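Local coordinates for putative uncharacterized protein (Leishmania major, PDB 3M3I) that is of unknown function but belongs to the cupin superfamily (DUF985) and forms an assembly of two chains, at residues A[35-39]-A[65-69]; A[55-61]-A[180-186]; A[80-86]-A[146-152]. All blocks are in the same frame, centred on the assembly; numbering follows the deposited sequence.

Contact 1: A[35-39]-A[65-69]; sequences EGGYY and FLCTP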
loop_
_atom_site.group_PDB
_atom_site.type_symbol
_atom_site.label_atom_id
_atom_site.label_comp_id
_atom_site.label_asym_id
_atom_site.label_seq_id
_atom_site.Cartn_x
_atom_site.Cartn_y
_atom_site.Cartn_z
ATOM N N GLU A 35 18.635 -6.273 3.792
ATOM C CA GLU A 35 18.553 -5.281 4.887
ATOM C C GLU A 35 18.255 -5.916 6.267
ATOM O O GLU A 35 18.682 -5.409 7.307
ATOM C CB GLU A 35 17.492 -4.206 4.549
ATOM C CG GLU A 35 16.019 -4.711 4.583
ATOM C CD GLU A 35 15.009 -3.725 4.008
ATOM O OE1 GLU A 35 15.050 -3.442 2.785
ATOM O OE2 GLU A 35 14.149 -3.230 4.774
ATOM N N GLY A 36 17.533 -7.033 6.252
ATOM C CA GLY A 36 17.123 -7.736 7.455
ATOM C C GLY A 36 15.658 -8.034 7.273
ATOM O O GLY A 36 15.116 -7.755 6.206
ATOM N N GLY A 37 15.009 -8.593 8.288
ATOM C CA GLY A 37 13.602 -8.937 8.188
ATOM C C GLY A 37 13.285 -9.885 7.051
ATOM O O GLY A 37 14.172 -10.419 6.431
ATOM N N TYR A 38 11.997 -10.072 6.776
ATOM C CA TYR A 38 11.542 -11.081 5.821
ATOM C C TYR A 38 10.697 -10.444 4.704
ATOM O O TYR A 38 10.113 -9.384 4.896
ATOM C CB TYR A 38 10.793 -12.187 6.572
ATOM C CG TYR A 38 11.646 -12.802 7.678
ATOM C CD1 TYR A 38 11.771 -12.182 8.915
ATOM C CD2 TYR A 38 12.348 -13.985 7.474
ATOM C CE1 TYR A 38 12.562 -12.721 9.924
ATOM C CE2 TYR A 38 13.138 -14.537 8.479
ATOM C CZ TYR A 38 13.245 -13.892 9.703
ATOM O OH TYR A 38 14.028 -14.427 10.713
ATOM N N TYR A 39 10.656 -11.066 3.525
ATOM C CA TYR A 39 9.921 -10.480 2.414
ATOM C C TYR A 39 9.540 -11.420 1.269
ATOM O O TYR A 39 9.988 -12.541 1.198
ATOM C CB TYR A 39 10.709 -9.297 1.852
ATOM C CG TYR A 39 11.624 -9.642 0.713
ATOM C CD1 TYR A 39 11.471 -9.039 -0.531
ATOM C CD2 TYR A 39 12.651 -10.555 0.871
ATOM C CE1 TYR A 39 12.310 -9.347 -1.573
ATOM C CE2 TYR A 39 13.488 -10.870 -0.169
ATOM C CZ TYR A 39 13.313 -10.264 -1.385
ATOM O OH TYR A 39 14.158 -10.563 -2.426
ATOM N N PHE A 65 6.448 -7.176 3.722
ATOM C CA PHE A 65 7.622 -7.086 4.575
ATOM C C PHE A 65 7.268 -7.389 6.023
ATOM O O PHE A 65 6.371 -6.768 6.572
ATOM C CB PHE A 65 8.255 -5.699 4.471
ATOM C CG PHE A 65 9.525 -5.576 5.236
ATOM C CD1 PHE A 65 10.710 -6.070 4.719
ATOM C CD2 PHE A 65 9.537 -5.010 6.493
ATOM C CE1 PHE A 65 11.890 -5.975 5.434
ATOM C CE2 PHE A 65 10.716 -4.906 7.213
ATOM C CZ PHE A 65 11.893 -5.398 6.682
ATOM N N LEU A 66 7.978 -8.336 6.634
ATOM C CA LEU A 66 7.801 -8.652 8.061
ATOM C C LEU A 66 9.107 -8.400 8.819
ATOM O O LEU A 66 10.199 -8.665 8.320
ATOM C CB LEU A 66 7.281 -10.084 8.244
ATOM C CG LEU A 66 7.059 -10.670 9.652
ATOM C CD1 LEU A 66 6.012 -11.803 9.650
ATOM C CD2 LEU A 66 8.365 -11.181 10.246
ATOM N N CYS A 67 8.970 -7.876 10.031
ATOM C CA CYS A 67 10.082 -7.444 10.875
ATOM C C CYS A 67 9.889 -8.094 12.253
ATOM O O CYS A 67 8.767 -8.240 12.703
ATOM C CB CYS A 67 10.036 -5.925 10.979
ATOM S SG CYS A 67 11.515 -5.048 11.540
ATOM N N THR A 68 10.982 -8.500 12.895
ATOM C CA THR A 68 10.953 -9.090 14.237
ATOM C C THR A 68 11.975 -8.366 15.114
ATOM O O THR A 68 12.785 -7.606 14.604
ATOM C CB THR A 68 11.283 -10.599 14.195
ATOM O OG1 THR A 68 12.451 -10.811 13.393
ATOM C CG2 THR A 68 10.133 -11.403 13.604
ATOM N N PRO A 69 11.937 -8.588 16.442
ATOM C CA PRO A 69 12.984 -7.993 17.290
ATOM C C PRO A 69 14.393 -8.548 17.016
ATOM O O PRO A 69 15.373 -7.823 17.163
ATOM C CB PRO A 69 12.522 -8.324 18.711
ATOM C CG PRO A 69 11.070 -8.620 18.591
ATOM C CD PRO A 69 10.887 -9.231 17.249
#
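Phe65 sends its ring back along the 35-39 segment because its CG stands anti to the backbone N (chi1 -175°), while Tyr38 has its own CG beside the backbone N (chi1 -56°), which lays its ring next to Leu66 on the other face of the sheet. Between them runs a short antiparallel ladder, which joins strands 38-44 and 56-67 in the sheet of this cupin-family chain. Tyr38 and Leu66 form the hydrogen-bonded pair, with Tyr38 N giving to Leu66 O at 2.8 Å and Leu66 N returning to Tyr38 O at 2.9 Å. Tyr39 and Phe65 follow as a non-hydrogen-bonded pair.

On the Tyr38 face, CD1 of that ring rests on Leu66 CD2 at 3.8 Å, the two side chains slanting past each other. Farther out, Thr68 OG1 lies at the edge of the Tyr38 ring, in its plane. On the Phe65 face the ring lies against residues 35-38: CD1 comes to 3.4 Å from Tyr38 O, and Gly36 O lies at the ring edge. Glu35 reaches the far end, its OE2 3.6 Å from Phe65 CE1, with the carboxylate inclined 45° to the ring; the same oxygen is held by Ser73. Gly37, with positive phi, brings its CA to 3.4 Å from Leu66 O.

Helix 21-27 packs against the Tyr38-Leu66 face through Trp24 and Ile25. The Phe65 side chain also touches Trp84, Ser158 of strand 155-159, and Val174 and Cys176 of strand 172-179.

Contact 2: A[55-61]-A[180-186]; sequences NRRHAYT and PGFDYRD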
loop_
_atom_site.group_PDB
_atom_site.type_symbol
_atom_site.label_atom_id
_atom_site.label_comp_id
_atom_site.label_asym_id
_atom_site.label_seq_id
_atom_site.Cartn_x
_atom_site.Cartn_y
_atom_site.Cartn_z
ATOM N N ASN A 55 16.777 6.590 -14.985
ATOM C CA ASN A 55 16.776 5.173 -15.327
ATOM C C ASN A 55 15.385 4.565 -15.513
ATOM O O ASN A 55 14.437 4.940 -14.830
ATOM C CB ASN A 55 17.505 4.399 -14.234
ATOM C CG ASN A 55 18.920 4.910 -13.995
ATOM O OD1 ASN A 55 19.648 5.216 -14.937
ATOM N ND2 ASN A 55 19.318 4.977 -12.733
ATOM N N ARG A 56 15.283 3.601 -16.420
ATOM C CA ARG A 56 14.028 2.887 -16.657
ATOM C C ARG A 56 13.732 1.910 -15.533
ATOM O O ARG A 56 14.551 1.036 -15.207
ATOM C CB ARG A 56 14.050 2.133 -17.989
ATOM C CG ARG A 56 14.293 3.025 -19.196
ATOM C CD ARG A 56 13.172 4.019 -19.425
ATOM N NE ARG A 56 11.985 3.386 -19.991
ATOM C CZ ARG A 56 10.856 4.029 -20.266
ATOM N NH1 ARG A 56 10.753 5.318 -20.016
ATOM N NH2 ARG A 56 9.824 3.377 -20.778
ATOM N N ARG A 57 12.553 2.081 -14.943
ATOM C CA ARG A 57 12.087 1.278 -13.821
ATOM C C ARG A 57 10.617 0.983 -14.035
ATOM O O ARG A 57 9.954 1.658 -14.827
ATOM C CB ARG A 57 12.266 2.048 -12.534
ATOM C CG ARG A 57 13.707 2.393 -12.197
ATOM C CD ARG A 57 14.445 1.226 -11.568
ATOM N NE ARG A 57 15.845 1.566 -11.306
ATOM C CZ ARG A 57 16.839 1.421 -12.188
ATOM N NH1 ARG A 57 16.606 0.932 -13.401
ATOM N NH2 ARG A 57 18.079 1.774 -11.850
ATOM N N HIS A 58 10.112 -0.043 -13.370
ATOM C CA HIS A 58 8.675 -0.280 -13.318
ATOM C C HIS A 58 7.999 0.911 -12.624
ATOM O O HIS A 58 8.583 1.503 -11.714
ATOM C CB HIS A 58 8.370 -1.574 -12.542
ATOM C CG HIS A 58 8.925 -2.809 -13.189
ATOM N ND1 HIS A 58 10.128 -3.372 -12.816
ATOM C CD2 HIS A 58 8.451 -3.569 -14.203
ATOM C CE1 HIS A 58 10.358 -4.433 -13.572
ATOM N NE2 HIS A 58 9.355 -4.574 -14.421
ATOM N N ALA A 59 6.790 1.268 -13.060
ATOM C CA ALA A 59 6.031 2.327 -12.400
ATOM C C ALA A 59 6.083 2.136 -10.891
ATOM O O ALA A 59 6.439 3.048 -10.157
ATOM C CB ALA A 59 4.581 2.354 -12.875
ATOM N N TYR A 60 5.713 0.935 -10.453
ATOM C CA TYR A 60 5.781 0.545 -9.053
ATOM C C TYR A 60 6.173 -0.921 -8.940
ATOM O O TYR A 60 6.057 -1.683 -9.892
ATOM C CB TYR A 60 4.438 0.759 -8.366
ATOM C CG TYR A 60 3.364 -0.183 -8.859
ATOM C CD1 TYR A 60 3.098 -1.370 -8.207
ATOM C CD2 TYR A 60 2.627 0.110 -9.991
ATOM C CE1 TYR A 60 2.134 -2.233 -8.671
ATOM C CE2 TYR A 60 1.651 -0.761 -10.460
ATOM C CZ TYR A 60 1.415 -1.932 -9.795
ATOM O OH TYR A 60 0.450 -2.794 -10.255
ATOM N N THR A 61 6.643 -1.284 -7.757
ATOM C CA THR A 61 6.893 -2.651 -7.359
ATOM C C THR A 61 6.366 -2.732 -5.944
ATOM O O THR A 61 6.422 -1.748 -5.222
ATOM C CB THR A 61 8.398 -2.997 -7.397
ATOM O OG1 THR A 61 9.128 -2.084 -6.584
ATOM C CG2 THR A 61 8.956 -2.932 -8.822
ATOM N N PRO A 180 8.792 5.474 -8.245
ATOM C CA PRO A 180 9.071 4.451 -9.251
ATOM C C PRO A 180 9.802 3.226 -8.668
ATOM O O PRO A 180 10.446 3.325 -7.632
ATOM C CB PRO A 180 9.928 5.206 -10.281
ATOM C CG PRO A 180 9.521 6.605 -10.139
ATOM C CD PRO A 180 9.301 6.793 -8.677
ATOM N N GLY A 181 9.699 2.090 -9.352
ATOM C CA GLY A 181 9.891 0.773 -8.745
ATOM C C GLY A 181 11.255 0.456 -8.165
ATOM O O GLY A 181 12.257 1.111 -8.477
ATOM N N PHE A 182 11.285 -0.574 -7.326
ATOM C CA PHE A 182 12.521 -1.052 -6.728
ATOM C C PHE A 182 13.430 -1.783 -7.745
ATOM O O PHE A 182 12.968 -2.524 -8.622
ATOM C CB PHE A 182 12.192 -1.970 -5.533
ATOM C CG PHE A 182 13.398 -2.465 -4.807
ATOM C CD1 PHE A 182 13.954 -1.735 -3.784
ATOM C CD2 PHE A 182 13.982 -3.657 -5.147
ATOM C CE1 PHE A 182 15.070 -2.187 -3.123
ATOM C CE2 PHE A 182 15.096 -4.100 -4.488
ATOM C CZ PHE A 182 15.636 -3.360 -3.482
ATOM N N ASP A 183 14.733 -1.553 -7.602
ATOM C CA ASP A 183 15.752 -2.208 -8.397
ATOM C C ASP A 183 16.985 -2.220 -7.511
ATOM O O ASP A 183 17.360 -1.190 -6.957
ATOM C CB ASP A 183 15.995 -1.442 -9.710
ATOM C CG ASP A 183 16.912 -2.196 -10.689
ATOM O OD1 ASP A 183 16.473 -2.487 -11.818
ATOM O OD2 ASP A 183 18.088 -2.487 -10.347
ATOM N N TYR A 184 17.612 -3.386 -7.351
ATOM C CA TYR A 184 18.783 -3.491 -6.472
ATOM C C TYR A 184 19.933 -2.588 -6.931
ATOM O O TYR A 184 20.824 -2.278 -6.142
ATOM C CB TYR A 184 19.244 -4.943 -6.323
ATOM C CG TYR A 184 18.471 -5.734 -5.286
ATOM C CD1 TYR A 184 18.669 -5.525 -3.936
ATOM C CD2 TYR A 184 17.538 -6.700 -5.665
ATOM C CE1 TYR A 184 17.958 -6.264 -2.978
ATOM C CE2 TYR A 184 16.812 -7.437 -4.719
ATOM C CZ TYR A 184 17.032 -7.216 -3.386
ATOM O OH TYR A 184 16.322 -7.940 -2.451
ATOM N N ARG A 185 19.902 -2.114 -8.182
ATOM C CA ARG A 185 20.894 -1.145 -8.605
ATOM C C ARG A 185 20.768 0.149 -7.803
ATOM O O ARG A 185 21.757 0.859 -7.660
ATOM C CB ARG A 185 20.844 -0.901 -10.106
ATOM C CG ARG A 185 21.449 -2.040 -10.925
ATOM C CD ARG A 185 21.268 -1.874 -12.413
ATOM N NE ARG A 185 19.863 -1.898 -12.806
ATOM C CZ ARG A 185 19.408 -1.901 -14.065
ATOM N NH1 ARG A 185 20.239 -1.918 -15.103
ATOM N NH2 ARG A 185 18.096 -1.915 -14.286
ATOM N N ASP A 186 19.573 0.425 -7.261
ATOM C CA ASP A 186 19.302 1.589 -6.405
ATOM C C ASP A 186 19.279 1.271 -4.896
ATOM O O ASP A 186 18.766 2.063 -4.090
ATOM C CB ASP A 186 17.933 2.169 -6.767
ATOM C CG ASP A 186 17.747 2.346 -8.247
ATOM O OD1 ASP A 186 18.680 2.825 -8.884
ATOM O OD2 ASP A 186 16.664 2.025 -8.778
HETATM O O HOH W 1 18.259 4.901 -10.374
HETATM O O HOH W 2 11.927 -1.502 -11.430
#
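A four-residue salt-bridge network that includes an Asx turn fastens the loop after strand 172-179 to the N-terminal end of strand 56-67. Arg57 reaches into it with a side chain bent at chi2 (-81°), and grips Asp186 side-on. Its NE gives to Asp186 OD2 at 2.7 Å, using the syn lone pair of that oxygen, while NH2 gives to Asp186 OD1 at 3.2 Å in a nearly straight bond. Both acceptors lie in the guanidinium plane.

The two faces of that plane are also occupied. Asp183 stacks over one, its carboxylate 29° from parallel and its CB 3.4 Å from Arg57 NE; Asn55 CB lies against the opposite face, toward the rim. Arg57 NH1 also gives to Arg56 O, so all three guanidinium nitrogens have an acceptor. Asp183 in turn takes a side-on grip from Arg185 and accepts the backbone N of Arg185 on the anti lone pair of OD2, which makes the Asx turn. Arg57 NH1 and Arg185 NH2 lie 3.3 Å apart, like charges that the two aspartates would be expected to offset. A water bridges Asn55 ND2 and Asp186 OD1.

Nearer the sheet the loop's backbone N-H groups are caught by one carbonyl and one hydroxyl: Gly181 N gives to His58 O at 2.7 Å, and Phe182 N gives to Thr61 OG1 at 2.7 Å. A second water joins His58 N and ND1 to Phe182 O.

Toward the second subunit, Tyr60 OH hydrogen-bonds Asp81 of that chain and Ala59 packs on its Pro180. Within the chain, strand 38-44 lies beside His58 and Thr61 through Arg44, and strand 48-50 touches Pro180 through Val49.

Contact 3: A[80-86]-A[146-152]; sequences SDETWMY and LQYTVPG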
loop_
_atom_site.group_PDB
_atom_site.type_symbol
_atom_site.label_atom_id
_atom_site.label_comp_id
_atom_site.label_asym_id
_atom_site.label_seq_id
_atom_site.Cartn_x
_atom_site.Cartn_y
_atom_site.Cartn_z
ATOM N N SER A 80 13.823 6.177 -4.790
ATOM C CA SER A 80 12.412 6.500 -4.927
ATOM C C SER A 80 11.713 6.385 -3.569
ATOM O O SER A 80 12.249 5.778 -2.651
ATOM C CB SER A 80 11.766 5.556 -5.935
ATOM O OG SER A 80 12.468 5.577 -7.162
ATOM N N ASP A 81 10.521 6.979 -3.460
ATOM C CA ASP A 81 9.692 6.903 -2.249
ATOM C C ASP A 81 9.262 5.470 -1.995
ATOM O O ASP A 81 9.023 4.715 -2.934
ATOM C CB ASP A 81 8.395 7.711 -2.389
ATOM C CG ASP A 81 8.617 9.190 -2.567
ATOM O OD1 ASP A 81 7.669 9.852 -3.029
ATOM O OD2 ASP A 81 9.707 9.704 -2.247
ATOM N N GLU A 82 9.125 5.112 -0.727
ATOM C CA GLU A 82 8.584 3.821 -0.351
ATOM C C GLU A 82 7.463 3.979 0.686
ATOM O O GLU A 82 7.663 4.554 1.755
ATOM C CB GLU A 82 9.690 2.941 0.198
ATOM C CG GLU A 82 9.200 1.560 0.581
ATOM C CD GLU A 82 10.301 0.655 1.077
ATOM O OE1 GLU A 82 11.161 1.124 1.856
ATOM O OE2 GLU A 82 10.283 -0.525 0.689
ATOM N N THR A 83 6.293 3.442 0.362
ATOM C CA THR A 83 5.108 3.610 1.194
ATOM C C THR A 83 4.843 2.324 1.968
ATOM O O THR A 83 4.777 1.249 1.373
ATOM C CB THR A 83 3.858 3.994 0.333
ATOM O OG1 THR A 83 4.078 5.257 -0.314
ATOM C CG2 THR A 83 2.628 4.088 1.188
ATOM N N TRP A 84 4.672 2.461 3.283
ATOM C CA TRP A 84 4.506 1.348 4.226
ATOM C C TRP A 84 3.080 1.262 4.779
ATOM O O TRP A 84 2.647 2.181 5.435
ATOM C CB TRP A 84 5.450 1.565 5.407
ATOM C CG TRP A 84 6.868 1.466 5.033
ATOM C CD1 TRP A 84 7.563 2.306 4.217
ATOM C CD2 TRP A 84 7.790 0.466 5.465
ATOM N NE1 TRP A 84 8.863 1.887 4.103
ATOM C CE2 TRP A 84 9.030 0.753 4.855
ATOM C CE3 TRP A 84 7.686 -0.652 6.298
ATOM C CZ2 TRP A 84 10.155 -0.032 5.047
ATOM C CZ3 TRP A 84 8.808 -1.432 6.503
ATOM C CH2 TRP A 84 10.034 -1.118 5.876
ATOM N N MET A 85 2.388 0.140 4.561
ATOM C CA MET A 85 0.990 -0.054 4.979
ATOM C C MET A 85 0.873 -1.148 6.037
ATOM O O MET A 85 1.226 -2.274 5.758
ATOM C CB MET A 85 0.134 -0.506 3.795
ATOM C CG MET A 85 -0.558 0.583 3.022
ATOM S SD MET A 85 0.384 1.371 1.720
ATOM C CE MET A 85 1.257 0.020 0.931
ATOM N N TYR A 86 0.325 -0.827 7.209
ATOM C CA TYR A 86 0.139 -1.787 8.290
ATOM C C TYR A 86 -0.950 -2.855 7.995
ATOM O O TYR A 86 -2.051 -2.526 7.582
ATOM C CB TYR A 86 -0.209 -1.055 9.595
ATOM C CG TYR A 86 -0.579 -1.992 10.725
ATOM C CD1 TYR A 86 -1.886 -2.476 10.854
ATOM C CD2 TYR A 86 0.380 -2.424 11.650
ATOM C CE1 TYR A 86 -2.238 -3.338 11.886
ATOM C CE2 TYR A 86 0.036 -3.300 12.696
ATOM C CZ TYR A 86 -1.272 -3.757 12.797
ATOM O OH TYR A 86 -1.631 -4.628 13.790
ATOM N N LEU A 146 -1.437 4.124 9.972
ATOM C CA LEU A 146 -1.725 2.960 9.143
ATOM C C LEU A 146 -0.932 2.943 7.851
ATOM O O LEU A 146 -0.666 1.887 7.291
ATOM C CB LEU A 146 -3.202 2.897 8.786
ATOM C CG LEU A 146 -4.228 2.494 9.840
ATOM C CD1 LEU A 146 -5.590 2.799 9.284
ATOM C CD2 LEU A 146 -4.110 1.012 10.248
ATOM N N GLN A 147 -0.565 4.128 7.380
ATOM C CA GLN A 147 0.195 4.302 6.149
ATOM C C GLN A 147 1.239 5.397 6.390
ATOM O O GLN A 147 0.994 6.332 7.133
ATOM C CB GLN A 147 -0.787 4.694 5.040
ATOM C CG GLN A 147 -0.201 4.879 3.661
ATOM C CD GLN A 147 -1.100 5.686 2.724
ATOM O OE1 GLN A 147 -0.615 6.496 1.974
ATOM N NE2 GLN A 147 -2.402 5.432 2.748
ATOM N N TYR A 148 2.401 5.269 5.761
ATOM C CA TYR A 148 3.455 6.275 5.818
ATOM C C TYR A 148 4.456 6.043 4.689
ATOM O O TYR A 148 4.736 4.900 4.327
ATOM C CB TYR A 148 4.168 6.243 7.165
ATOM C CG TYR A 148 5.341 7.184 7.234
ATOM C CD1 TYR A 148 5.186 8.499 7.671
ATOM C CD2 TYR A 148 6.604 6.774 6.828
ATOM C CE1 TYR A 148 6.272 9.373 7.724
ATOM C CE2 TYR A 148 7.679 7.634 6.876
ATOM C CZ TYR A 148 7.512 8.928 7.316
ATOM O OH TYR A 148 8.601 9.760 7.351
ATOM N N THR A 149 4.988 7.143 4.150
ATOM C CA THR A 149 5.873 7.143 2.987
ATOM C C THR A 149 7.263 7.663 3.339
ATOM O O THR A 149 7.411 8.787 3.802
ATOM C CB THR A 149 5.298 7.999 1.840
ATOM O OG1 THR A 149 4.109 7.389 1.350
ATOM C CG2 THR A 149 6.282 8.118 0.686
ATOM N N VAL A 150 8.279 6.831 3.095
ATOM C CA VAL A 150 9.667 7.182 3.368
ATOM C C VAL A 150 10.184 7.862 2.113
ATOM O O VAL A 150 10.216 7.239 1.064
ATOM C CB VAL A 150 10.513 5.931 3.697
ATOM C CG1 VAL A 150 11.956 6.314 3.959
ATOM C CG2 VAL A 150 9.929 5.205 4.899
ATOM N N PRO A 151 10.559 9.152 2.198
ATOM C CA PRO A 151 10.918 9.819 0.947
ATOM C C PRO A 151 12.211 9.259 0.365
ATOM O O PRO A 151 13.107 8.883 1.119
ATOM C CB PRO A 151 11.094 11.283 1.361
ATOM C CG PRO A 151 10.363 11.415 2.670
ATOM C CD PRO A 151 10.569 10.091 3.335
ATOM N N GLY A 152 12.279 9.186 -0.963
ATOM C CA GLY A 152 13.498 8.813 -1.659
ATOM C C GLY A 152 14.667 9.661 -1.189
ATOM O O GLY A 152 14.550 10.866 -1.034
#
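Thr83 faces Thr149 across an antiparallel beta ladder in the curled sheet of this cupin-family chain, where strands 81-86 and 147-150 run at 160° to each other. Starting at Thr83 CB, the nearest atom over the gap is Thr149 OG1. The OG1 branch, anti to the carbonyl carbon (chi1 -63°), meets the same hydroxyl at 2.7 Å in a hydrogen bond between the two threonines. The other branch, CG2, comes within 3.8 Å of Gln147 CG, whose chain lies side by side with Met85. Gln147 carries its amide on to Thr62 and Ser175 of the second subunit, so this face of the sheet belongs to the dimer interface.

The other face carries Trp84, Tyr148, Glu82 and Val150. Val150 CG2 meets the indole of Trp84 at 3.6 Å from NE1, and Phe156 of strand 155-159 packs against Glu82, Trp84 and Val150. Backbone bonds pair Glu82 with Val150 and Trp84 with Tyr148, and Tyr86 N adds one to Leu146 O.

Where the ladder runs out, a side chain takes over: Asp81, whose OD1 is held by Tyr60 of the second subunit, receives Gly152 N on the anti lone pair of OD2 at 2.9 Å.

After helix 21-27 and strand 31-32 the chain enters strand 38-44, and contact 1 closes the first loop when the end of strand 56-67 returns beside it. Contact 2 opens earlier on that same strand, at 55-61, and closes only at 180-186, so the two cross along the chain. Contact 3 opens after contact 1 has closed, and both of its segments fall within the long span that contact 2 encloses. All three reach one curled sheet, and they touch: Phe65 meets Trp84, joining contacts 1 and 3, Pro180 O lies by Ser80 OG, joining contacts 2 and 3, and Tyr39 OH makes a weak contact with Tyr184 OH, joining contacts 1 and 2. Contacts 2 and 3 also reach the second subunit.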